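Local atomic coordinates of uncharacterized protein (Neisseria meningitidis, PDB entry 2PLI), a protein that probably plays a part in magnesium and cobalt transport, with this chain being its C-terminal, CorC-associated (transporter-associated) domain, which binds zinc. Residues Ala9-Ala14 / Ala24-Glu29; Asp30-Thr33 / Glu38-Ser41; Val74-Ala77 / His83-Met86. One frame throughout, in Å; residues are numbered along the deposited sequence.

Contact 1. Residues Ala9-Ala14 / Ala24-Glu29; sequences ADNIHA and AATEIE. With ZN (zinc ion), chain S; ZN (zinc ion), chain G; ZN (zinc ion), chain U.
Asn11 and Thr26 meet without a hydrogen bond between them. CB of Asn11 lies 3.3 Å from OG1 of Thr26, and the two side chains run at roughly a right angle. The threonine hydroxyl is engaged by His23 O, just ahead in its own chain. ND2 of Asn11 makes a weak hydrogen bond to Ala9 O of the second subunit.

The apolar part is small. CG1 of Ile12 reaches the methyl CG2 of Thr26 at 4.1 Å, and both residues also pack on Ile31 of helix 28-35, whose N-cap position is held by Glu27.

No polar bond links the two segments; the hydrogen bond and the metal bonds belong to one segment or the other. His13 ND1 donates to Asp10 OD2 (2.8 Å, 172°) exactly in its ring plane, but meets the carboxylate from above, 49° out of its plane. This almost straight bond limits rotation of the imidazole, whose NE2 binds a zinc ion at 2.0 Å, with two waters. Asp10 OD1 binds a second zinc at 2.1 Å, and Glu27 OE2 a third at 2.0 Å. Glu27 OE1 forms a salt bridge with Arg21 of the third subunit.

Neighbouring subunits supply further ligands to the zincs of Asp10 and Glu27, so the contact joins the first strand to the start of helix 28-35 beside intersubunit carboxylate-histidine zinc sites.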
ATOM      1  N   ALA A   9      -2.307   9.016   5.296  1.00 15.16           N
ATOM      2  CA  ALA A   9      -2.910   7.673   5.411  1.00 14.52           C
ATOM      3  C   ALA A   9      -1.880   6.560   5.150  1.00 13.01           C
ATOM      4  O   ALA A   9      -2.221   5.396   5.176  1.00 14.29           O
ATOM      5  CB  ALA A   9      -4.070   7.537   4.481  1.00 14.01           C
ATOM      6  N   ASP A  10      -0.623   6.935   4.949  1.00 12.22           N
ATOM      7  CA  ASP A  10       0.450   5.987   4.640  1.00 11.32           C
ATOM      8  C   ASP A  10       0.734   5.115   5.872  1.00 10.29           C
ATOM      9  O   ASP A  10       1.064   5.666   6.936  1.00 11.25           O
ATOM     10  CB  ASP A  10       1.770   6.748   4.355  1.00 11.32           C
ATOM     11  CG  ASP A  10       1.702   7.739   3.196  1.00 12.43           C
ATOM     12  OD1 ASP A  10       0.676   7.841   2.519  1.00  4.74           O
ATOM     13  OD2 ASP A  10       2.712   8.463   2.986  1.00 13.93           O
ATOM     14  N   ASN A  11       0.715   3.784   5.745  1.00  8.38           N
ATOM     15  CA  ASN A  11       1.172   2.989   6.889  1.00  7.92           C
ATOM     16  C   ASN A  11       2.688   3.121   7.042  1.00  6.38           C
ATOM     17  O   ASN A  11       3.193   2.952   8.113  1.00  4.70           O
ATOM     18  CB  ASN A  11       0.755   1.532   6.857  1.00  8.36           C
ATOM     19  CG  ASN A  11       1.020   0.836   5.576  1.00 13.53           C
ATOM     20  OD1 ASN A  11       1.869   1.236   4.762  1.00 22.85           O
ATOM     21  ND2 ASN A  11       0.242  -0.272   5.348  1.00 20.89           N
ATOM     22  N   ILE A  12       3.378   3.392   5.934  1.00  6.77           N
ATOM     23  CA  ILE A  12       4.819   3.658   5.929  1.00  6.64           C
ATOM     24  C   ILE A  12       4.995   5.035   5.337  1.00  7.62           C
ATOM     25  O   ILE A  12       4.894   5.179   4.117  1.00  8.21           O
ATOM     26  CB  ILE A  12       5.624   2.626   5.089  1.00  7.40           C
ATOM     27  CG1 ILE A  12       5.362   1.188   5.532  1.00  6.04           C
ATOM     28  CG2 ILE A  12       7.131   2.929   5.152  1.00  8.56           C
ATOM     29  CD1 ILE A  12       6.021   0.122   4.669  1.00  4.09           C
ATOM     30  N   HIS A  13       5.226   6.030   6.186  1.00  5.63           N
ATOM     31  CA  HIS A  13       5.155   7.434   5.774  1.00  4.86           C
ATOM     32  C   HIS A  13       6.517   8.041   5.772  1.00  3.07           C
ATOM     33  O   HIS A  13       7.159   8.079   6.797  1.00  2.97           O
ATOM     34  CB  HIS A  13       4.300   8.188   6.749  1.00  5.54           C
ATOM     35  CG  HIS A  13       4.130   9.609   6.381  1.00  6.42           C
ATOM     36  ND1 HIS A  13       3.611   9.994   5.157  1.00  9.35           N
ATOM     37  CD2 HIS A  13       4.404  10.739   7.063  1.00 10.76           C
ATOM     38  CE1 HIS A  13       3.617  11.317   5.096  1.00 10.85           C
ATOM     39  NE2 HIS A  13       4.094  11.783   6.239  1.00  6.61           N
ATOM     40  N   ALA A  14       6.976   8.523   4.637  1.00  3.29           N
ATOM     41  CA  ALA A  14       8.280   9.153   4.614  1.00  4.05           C
ATOM     42  C   ALA A  14       8.152  10.554   5.191  1.00  4.24           C
ATOM     43  O   ALA A  14       7.525  11.404   4.565  1.00  6.38           O
ATOM     44  CB  ALA A  14       8.824   9.220   3.189  1.00  3.56           C
ATOM     45  N   ALA A  24       2.716   0.316  13.497  1.00  2.25           N
ATOM     46  CA  ALA A  24       3.139  -1.006  13.935  1.00  2.60           C
ATOM     47  C   ALA A  24       2.371  -2.182  13.334  1.00  2.90           C
ATOM     48  O   ALA A  24       2.895  -3.309  13.296  1.00  4.80           O
ATOM     49  CB  ALA A  24       3.100  -1.090  15.463  1.00  3.94           C
ATOM     50  N   ALA A  25       1.132  -1.923  12.960  1.00  2.01           N
ATOM     51  CA  ALA A  25       0.267  -2.953  12.406  1.00  3.41           C
ATOM     52  C   ALA A  25       0.557  -3.281  10.930  1.00  2.89           C
ATOM     53  O   ALA A  25      -0.008  -4.255  10.386  1.00  4.45           O
ATOM     54  CB  ALA A  25      -1.160  -2.535  12.616  1.00  4.83           C
ATOM     55  N   THR A  26       1.531  -2.578  10.335  1.00  3.10           N
ATOM     56  CA  THR A  26       1.939  -2.814   8.935  1.00  3.32           C
ATOM     57  C   THR A  26       2.444  -4.270   8.795  1.00  3.15           C
ATOM     58  O   THR A  26       3.237  -4.745   9.597  1.00  3.07           O
ATOM     59  CB  THR A  26       3.023  -1.860   8.486  1.00  3.42           C
ATOM     60  OG1 THR A  26       2.590  -0.509   8.653  1.00  2.00           O
ATOM     61  CG2 THR A  26       3.370  -2.131   7.019  1.00  4.71           C
ATOM     62  N   GLU A  27       1.929  -4.972   7.801  1.00  4.01           N
ATOM     63  CA  GLU A  27       2.275  -6.367   7.611  1.00  4.26           C
ATOM     64  C   GLU A  27       3.701  -6.490   7.132  1.00  5.15           C
ATOM     65  O   GLU A  27       4.192  -5.699   6.291  1.00  4.90           O
ATOM     66  CB  GLU A  27       1.259  -7.008   6.652  1.00  4.35           C
ATOM     67  CG  GLU A  27      -0.116  -7.072   7.301  1.00  7.20           C
ATOM     68  CD  GLU A  27      -1.272  -7.287   6.339  1.00  6.49           C
ATOM     69  OE1 GLU A  27      -1.261  -8.236   5.542  1.00  3.04           O
ATOM     70  OE2 GLU A  27      -2.290  -6.520   6.331  1.00  9.37           O
ATOM     71  N   ILE A  28       4.326  -7.542   7.705  1.00  5.72           N
ATOM     72  CA  ILE A  28       5.744  -7.739   7.376  1.00  6.11           C
ATOM     73  C   ILE A  28       5.981  -7.817   5.874  1.00  5.40           C
ATOM     74  O   ILE A  28       6.955  -7.266   5.384  1.00  5.38           O
ATOM     75  CB  ILE A  28       6.299  -8.992   8.121  1.00  6.68           C
ATOM     76  CG1 ILE A  28       6.328  -8.749   9.627  1.00  9.80           C
ATOM     77  CG2 ILE A  28       7.703  -9.320   7.601  1.00  7.42           C
ATOM     78  CD1 ILE A  28       6.768 -10.017  10.436  1.00  8.54           C
ATOM     79  N   GLU A  29       5.062  -8.439   5.116  1.00  5.92           N
ATOM     80  CA  GLU A  29       5.246  -8.518   3.669  1.00  5.90           C
ATOM     81  C   GLU A  29       5.227  -7.164   2.988  1.00  5.50           C
ATOM     82  O   GLU A  29       5.924  -6.945   2.018  1.00  6.43           O
ATOM     83  CB  GLU A  29       4.198  -9.405   3.022  1.00  6.08           C
ATOM     84  CG  GLU A  29       4.193 -10.809   3.554  1.00  6.82           C
ATOM     85  CD  GLU A  29       3.275 -11.043   4.710  1.00  8.16           C
ATOM     86  OE1 GLU A  29       2.887 -10.123   5.445  1.00  7.72           O
ATOM     87  OE2 GLU A  29       2.905 -12.217   4.886  1.00 12.47           O
TER
HETATM   88 ZN    ZN S 701       1.087   9.149   0.972  1.00 10.24          ZN
HETATM   89 ZN    ZN G 705       4.118  13.705   6.881  0.70 24.49          ZN
HETATM   90 ZN    ZN U 702      -3.734  -6.690   4.999  1.00 10.19          ZN
HETATM   91  O   HOH W   1       2.100  14.090   6.761  1.00 46.04           O
HETATM   92  O   HOH W   2       5.274  13.716   8.577  1.00 41.45           O

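Contact 2. Residues Asp30-Thr33 / Glu38-Ser41; sequences DINT and EYSS
Asn32 carries its amide toward Tyr39 with CG anti to its own carbonyl carbon (chi1 -75°) and only a small twist at chi2 (-20°), which presents both the oxygen and the nitrogen to one backbone residue. Tyr39 has the same first torsion, which brings one edge of its ring up to Ile31.

Two hydrogen bonds follow. ND2 of Asn32 donates to Tyr39 O at 2.9 Å, lying in the carbonyl plane on a lone pair, and the acceptor is nearly coplanar with the amide. In return Tyr39 N donates to Asn32 OD1 at 3.0 Å. This second bond is more bent, at 143° about the hydrogen, and the donor is tilted from the carbonyl plane. OD1 also accepts a hydrogen bond from Thr37 OG1; with ND2 bonded to Tyr39 O, these bonds fix the rotation of the amide, which is unlikely to flip.

Beside this pairing, the Ile31 methyl CG2 sits at the ring edge of Tyr39, 3.8 Å from CE2, close to the ring plane. The phenol end reaches the sheet, its OH bonded to Ile67 O, while Leu50, Leu70 and Phe72 pack on the ring. Asn32 OD1 comes within 3.5 Å of Tyr39 CB.

A helix asparagine paired through its amide with the N-H and C=O of one loop residue fastens the loop that leads from helix 28-35 to helix 47-55, and the tyrosine pins that loop to the sheet of this domain.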
ATOM      1  N   ASP A  30       4.429  -6.253   3.519  1.00  4.15           N
ATOM      2  CA  ASP A  30       4.381  -4.905   2.982  1.00  5.28           C
ATOM      3  C   ASP A  30       5.612  -4.074   3.333  1.00  4.76           C
ATOM      4  O   ASP A  30       6.099  -3.242   2.518  1.00  5.22           O
ATOM      5  CB  ASP A  30       3.071  -4.245   3.353  1.00  4.81           C
ATOM      6  CG  ASP A  30       1.871  -5.005   2.753  1.00  6.97           C
ATOM      7  OD1 ASP A  30       1.909  -5.397   1.559  1.00 10.46           O
ATOM      8  OD2 ASP A  30       0.929  -5.308   3.515  1.00  8.69           O
ATOM      9  N   ILE A  31       6.279  -4.305   4.481  1.00  4.55           N
ATOM     10  CA  ILE A  31       7.590  -3.788   4.841  1.00  3.80           C
ATOM     11  C   ILE A  31       8.619  -4.290   3.833  1.00  4.88           C
ATOM     12  O   ILE A  31       9.421  -3.541   3.317  1.00  4.54           O
ATOM     13  CB  ILE A  31       7.974  -4.242   6.264  1.00  3.75           C
ATOM     14  CG1 ILE A  31       7.012  -3.601   7.302  1.00  3.80           C
ATOM     15  CG2 ILE A  31       9.432  -3.911   6.564  1.00  4.79           C
ATOM     16  CD1 ILE A  31       7.153  -2.072   7.531  1.00  6.70           C
ATOM     17  N   ASN A  32       8.527  -5.569   3.500  1.00  4.29           N
ATOM     18  CA  ASN A  32       9.528  -6.155   2.622  1.00  5.35           C
ATOM     19  C   ASN A  32       9.475  -5.564   1.227  1.00  5.17           C
ATOM     20  O   ASN A  32      10.504  -5.293   0.617  1.00  6.03           O
ATOM     21  CB  ASN A  32       9.379  -7.679   2.578  1.00  6.10           C
ATOM     22  CG  ASN A  32       9.901  -8.356   3.846  1.00  6.36           C
ATOM     23  OD1 ASN A  32      10.696  -7.801   4.611  1.00  6.51           O
ATOM     24  ND2 ASN A  32       9.488  -9.595   4.035  1.00  7.16           N
ATOM     25  N   THR A  33       8.263  -5.351   0.722  1.00  5.62           N
ATOM     26  CA  THR A  33       8.092  -4.732  -0.597  1.00  5.70           C
ATOM     27  C   THR A  33       8.670  -3.325  -0.596  1.00  6.80           C
ATOM     28  O   THR A  33       9.364  -2.924  -1.545  1.00  7.54           O
ATOM     29  CB  THR A  33       6.618  -4.758  -0.992  1.00  6.18           C
ATOM     30  OG1 THR A  33       6.213  -6.119  -1.054  1.00  7.47           O
ATOM     31  CG2 THR A  33       6.386  -4.118  -2.350  1.00  8.44           C
ATOM     32  N   GLU A  38      13.944  -8.915   3.637  1.00 11.78           N
ATOM     33  CA  GLU A  38      13.438 -10.270   3.564  1.00 13.81           C
ATOM     34  C   GLU A  38      13.136 -10.794   4.961  1.00 13.41           C
ATOM     35  O   GLU A  38      13.498 -11.928   5.339  1.00 11.96           O
ATOM     36  CB  GLU A  38      14.462 -11.156   2.832  1.00 13.85           C
ATOM     37  CG  GLU A  38      14.573 -10.871   1.341  1.00 16.86           C
ATOM     38  CD  GLU A  38      15.705 -11.652   0.686  1.00 19.44           C
ATOM     39  OE1 GLU A  38      16.094 -12.719   1.220  1.00 24.77           O
ATOM     40  OE2 GLU A  38      16.211 -11.191  -0.368  1.00 27.93           O
ATOM     41  N   TYR A  39      12.477  -9.945   5.748  1.00 13.20           N
ATOM     42  CA  TYR A  39      12.062 -10.316   7.062  1.00 13.74           C
ATOM     43  C   TYR A  39      11.040 -11.417   7.014  1.00 15.50           C
ATOM     44  O   TYR A  39      10.218 -11.510   6.111  1.00 15.37           O
ATOM     45  CB  TYR A  39      11.420  -9.142   7.756  1.00 13.63           C
ATOM     46  CG  TYR A  39      12.278  -7.925   7.946  1.00 13.04           C
ATOM     47  CD1 TYR A  39      13.588  -8.011   8.363  1.00 12.58           C
ATOM     48  CD2 TYR A  39      11.743  -6.654   7.785  1.00 15.09           C
ATOM     49  CE1 TYR A  39      14.351  -6.876   8.583  1.00 11.74           C
ATOM     50  CE2 TYR A  39      12.489  -5.539   8.023  1.00 14.26           C
ATOM     51  CZ  TYR A  39      13.803  -5.640   8.389  1.00 12.93           C
ATOM     52  OH  TYR A  39      14.507  -4.470   8.608  1.00 12.29           O
ATOM     53  N   SER A  40      11.090 -12.250   8.033  1.00 18.46           N
ATOM     54  CA  SER A  40      10.202 -13.373   8.095  1.00 20.67           C
ATOM     55  C   SER A  40      10.208 -13.788   9.546  1.00 21.86           C
ATOM     56  O   SER A  40      11.244 -13.757  10.192  1.00 22.44           O
ATOM     57  CB  SER A  40      10.742 -14.460   7.162  1.00 21.67           C
ATOM     58  OG  SER A  40      10.300 -15.733   7.511  1.00 24.84           O
ATOM     59  N   SER A  41       9.044 -14.140  10.064  1.00 22.95           N
ATOM     60  CA  SER A  41       8.951 -14.659  11.414  1.00 22.91           C
ATOM     61  C   SER A  41       8.031 -15.851  11.382  1.00 24.14           C
ATOM     62  O   SER A  41       7.129 -15.938  10.552  1.00 24.36           O
ATOM     63  CB  SER A  41       8.419 -13.583  12.364  1.00 23.48           C
ATOM     64  OG  SER A  41       8.201 -14.095  13.671  1.00 20.11           O
TER

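Contact 3. Residues Val74-Ala77 / His83-Met86; sequences VARA and HTLM
Arg76 and His83 stack flat on one another. CG of Arg76 is anti to the backbone N (chi1 -176°) and the chain stays extended as far as NE, which lays the guanidinium over the imidazole with the planes 9° apart and the centres 3.8 Å from each other. The overlap is offset: NH1 of Arg76 stands over the rim of the ring, 3.4 Å from His83 CG, while CD2 of His83 lies under the centre of the guanidinium. His83 turns its ring to this side with CG anti to the carbonyl carbon (chi1 -69°), and its NE2 keeps a weak hydrogen bond to Asp78 OD2. His83 and Asp78 both serve as zinc ligands seen for this protein, although that metal is not bound to this chain.

Beneath the side chains runs an antiparallel hairpin broken by two overlapping classic beta bulges. Ala75 and Arg76 both face Thr84, whose O accepts Ala75 N at 2.8 Å and, at the longer distance of 3.2 Å, Arg76 N, the two donors coming from the same face of its carbonyl plane. Thr84 and His83 likewise both donate to Arg76 O, His83 N at 2.9 Å and Thr84 N at 3.1 Å.

On the sheet face of Arg76, the Thr84 hydroxyl lies 3.8 Å from Arg76 CB, and its methyl CG2 turns to the CB of Ala75. The other face is apolar: Val74 and Leu85 form a non-hydrogen-bonded pair, with Val74 CG2 and Leu85 CD2 4.2 Å apart, and Leu85 also packs on Ile47 and Val51 of helix 47-55.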
ATOM      1  N   VAL A  74      11.160   2.953  18.810  1.00  3.15           N
ATOM      2  CA  VAL A  74       9.758   3.074  19.237  1.00  3.04           C
ATOM      3  C   VAL A  74       9.333   4.519  19.393  1.00  3.54           C
ATOM      4  O   VAL A  74       9.940   5.244  20.178  1.00  3.27           O
ATOM      5  CB  VAL A  74       9.532   2.285  20.558  1.00  2.71           C
ATOM      6  CG1 VAL A  74       8.099   2.432  21.010  1.00  3.98           C
ATOM      7  CG2 VAL A  74       9.932   0.782  20.363  1.00  5.94           C
ATOM      8  N   ALA A  75       8.303   4.948  18.653  1.00  3.66           N
ATOM      9  CA  ALA A  75       7.759   6.326  18.718  1.00  4.31           C
ATOM     10  C   ALA A  75       6.497   6.501  19.561  1.00  6.19           C
ATOM     11  O   ALA A  75       6.264   7.558  20.153  1.00  8.10           O
ATOM     12  CB  ALA A  75       7.488   6.817  17.314  1.00  4.52           C
ATOM     13  N   ARG A  76       5.628   5.494  19.532  1.00  5.44           N
ATOM     14  CA  ARG A  76       4.450   5.507  20.403  1.00  6.22           C
ATOM     15  C   ARG A  76       4.203   4.107  20.874  1.00  5.46           C
ATOM     16  O   ARG A  76       4.067   3.184  20.088  1.00  3.64           O
ATOM     17  CB  ARG A  76       3.209   6.064  19.693  1.00  5.90           C
ATOM     18  CG  ARG A  76       2.002   6.173  20.616  1.00  8.12           C
ATOM     19  CD  ARG A  76       0.756   6.630  19.874  1.00 12.62           C
ATOM     20  NE  ARG A  76      -0.447   6.288  20.641  1.00 19.98           N
ATOM     21  CZ  ARG A  76      -1.488   5.609  20.160  1.00 23.27           C
ATOM     22  NH1 ARG A  76      -1.529   5.212  18.880  1.00 28.43           N
ATOM     23  NH2 ARG A  76      -2.517   5.370  20.947  1.00 26.31           N
ATOM     24  N   ALA A  77       4.094   3.954  22.189  1.00  4.77           N
ATOM     25  CA  ALA A  77       3.760   2.664  22.779  1.00  5.39           C
ATOM     26  C   ALA A  77       3.163   2.907  24.147  1.00  6.00           C
ATOM     27  O   ALA A  77       3.414   3.932  24.767  1.00  6.36           O
ATOM     28  CB  ALA A  77       5.055   1.770  22.916  1.00  5.18           C
ATOM     29  N   HIS A  83       2.496   0.980  19.014  1.00  2.13           N
ATOM     30  CA  HIS A  83       1.712   1.622  17.993  1.00  2.00           C
ATOM     31  C   HIS A  83       2.477   2.172  16.776  1.00  2.16           C
ATOM     32  O   HIS A  83       1.995   2.088  15.643  1.00  2.37           O
ATOM     33  CB  HIS A  83       0.882   2.713  18.636  1.00  3.02           C
ATOM     34  CG  HIS A  83      -0.199   2.196  19.534  1.00  2.95           C
ATOM     35  ND1 HIS A  83      -1.306   1.553  19.039  1.00  6.40           N
ATOM     36  CD2 HIS A  83      -0.390   2.294  20.872  1.00  5.48           C
ATOM     37  CE1 HIS A  83      -2.123   1.240  20.033  1.00  5.25           C
ATOM     38  NE2 HIS A  83      -1.588   1.690  21.146  1.00  2.00           N
ATOM     39  N   THR A  84       3.622   2.806  17.000  1.00  2.79           N
ATOM     40  CA  THR A  84       4.355   3.494  15.941  1.00  2.53           C
ATOM     41  C   THR A  84       5.840   3.353  16.120  1.00  2.53           C
ATOM     42  O   THR A  84       6.362   3.417  17.244  1.00  2.60           O
ATOM     43  CB  THR A  84       4.002   5.007  15.961  1.00  5.29           C
ATOM     44  OG1 THR A  84       2.554   5.125  16.085  1.00  7.88           O
ATOM     45  CG2 THR A  84       4.481   5.689  14.693  1.00  8.20           C
ATOM     46  N   LEU A  85       6.506   3.234  14.983  1.00  2.00           N
ATOM     47  CA  LEU A  85       7.971   3.135  14.909  1.00  2.00           C
ATOM     48  C   LEU A  85       8.504   4.252  14.006  1.00  2.39           C
ATOM     49  O   LEU A  85       7.809   4.711  13.116  1.00  2.37           O
ATOM     50  CB  LEU A  85       8.355   1.798  14.284  1.00  2.00           C
ATOM     51  CG  LEU A  85       7.905   0.543  15.046  1.00  4.25           C
ATOM     52  CD1 LEU A  85       7.953  -0.642  14.169  1.00  7.55           C
ATOM     53  CD2 LEU A  85       8.790   0.385  16.317  1.00  4.27           C
HETATM   54  N   MSE A  86       9.741   4.665  14.250  1.00  2.29           N
HETATM   55  CA  MSE A  86      10.515   5.506  13.317  1.00  3.90           C
HETATM   56  C   MSE A  86      11.677   4.685  12.838  1.00  4.60           C
HETATM   57  O   MSE A  86      12.446   4.147  13.657  1.00  6.16           O
HETATM   58  CB  MSE A  86      11.017   6.759  14.025  1.00  5.55           C
HETATM   59  CG  MSE A  86      11.710   7.759  13.128  1.00  6.44           C
HETATM   60 SE   MSE A  86      10.434   8.622  11.912  0.70 12.29          SE
HETATM   61  CE  MSE A  86       9.802  10.082  12.983  1.00 15.04           C
TER

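From the N terminus, contact 1 closes the first loop, bringing the residues that lead into helix 28-35 back beside strand 12-14. Contact 2 follows within the same region, folding the chain after that helix onto it; contact 3 closes the hairpin of strands 70-77 and 82-89. The three loops follow one another in series, none nested or crossing. Contacts 1 and 2 share helix 28-35 and touch through Ile12 and Thr26 against Ile31. Contact 1 meets contact 3 where Ala24 N probably bonds to His83 O, joining both to one sheet. Contacts 2 and 3 lie on opposite sides of the chain's centre, about 18 Å apart between centres, and do not touch.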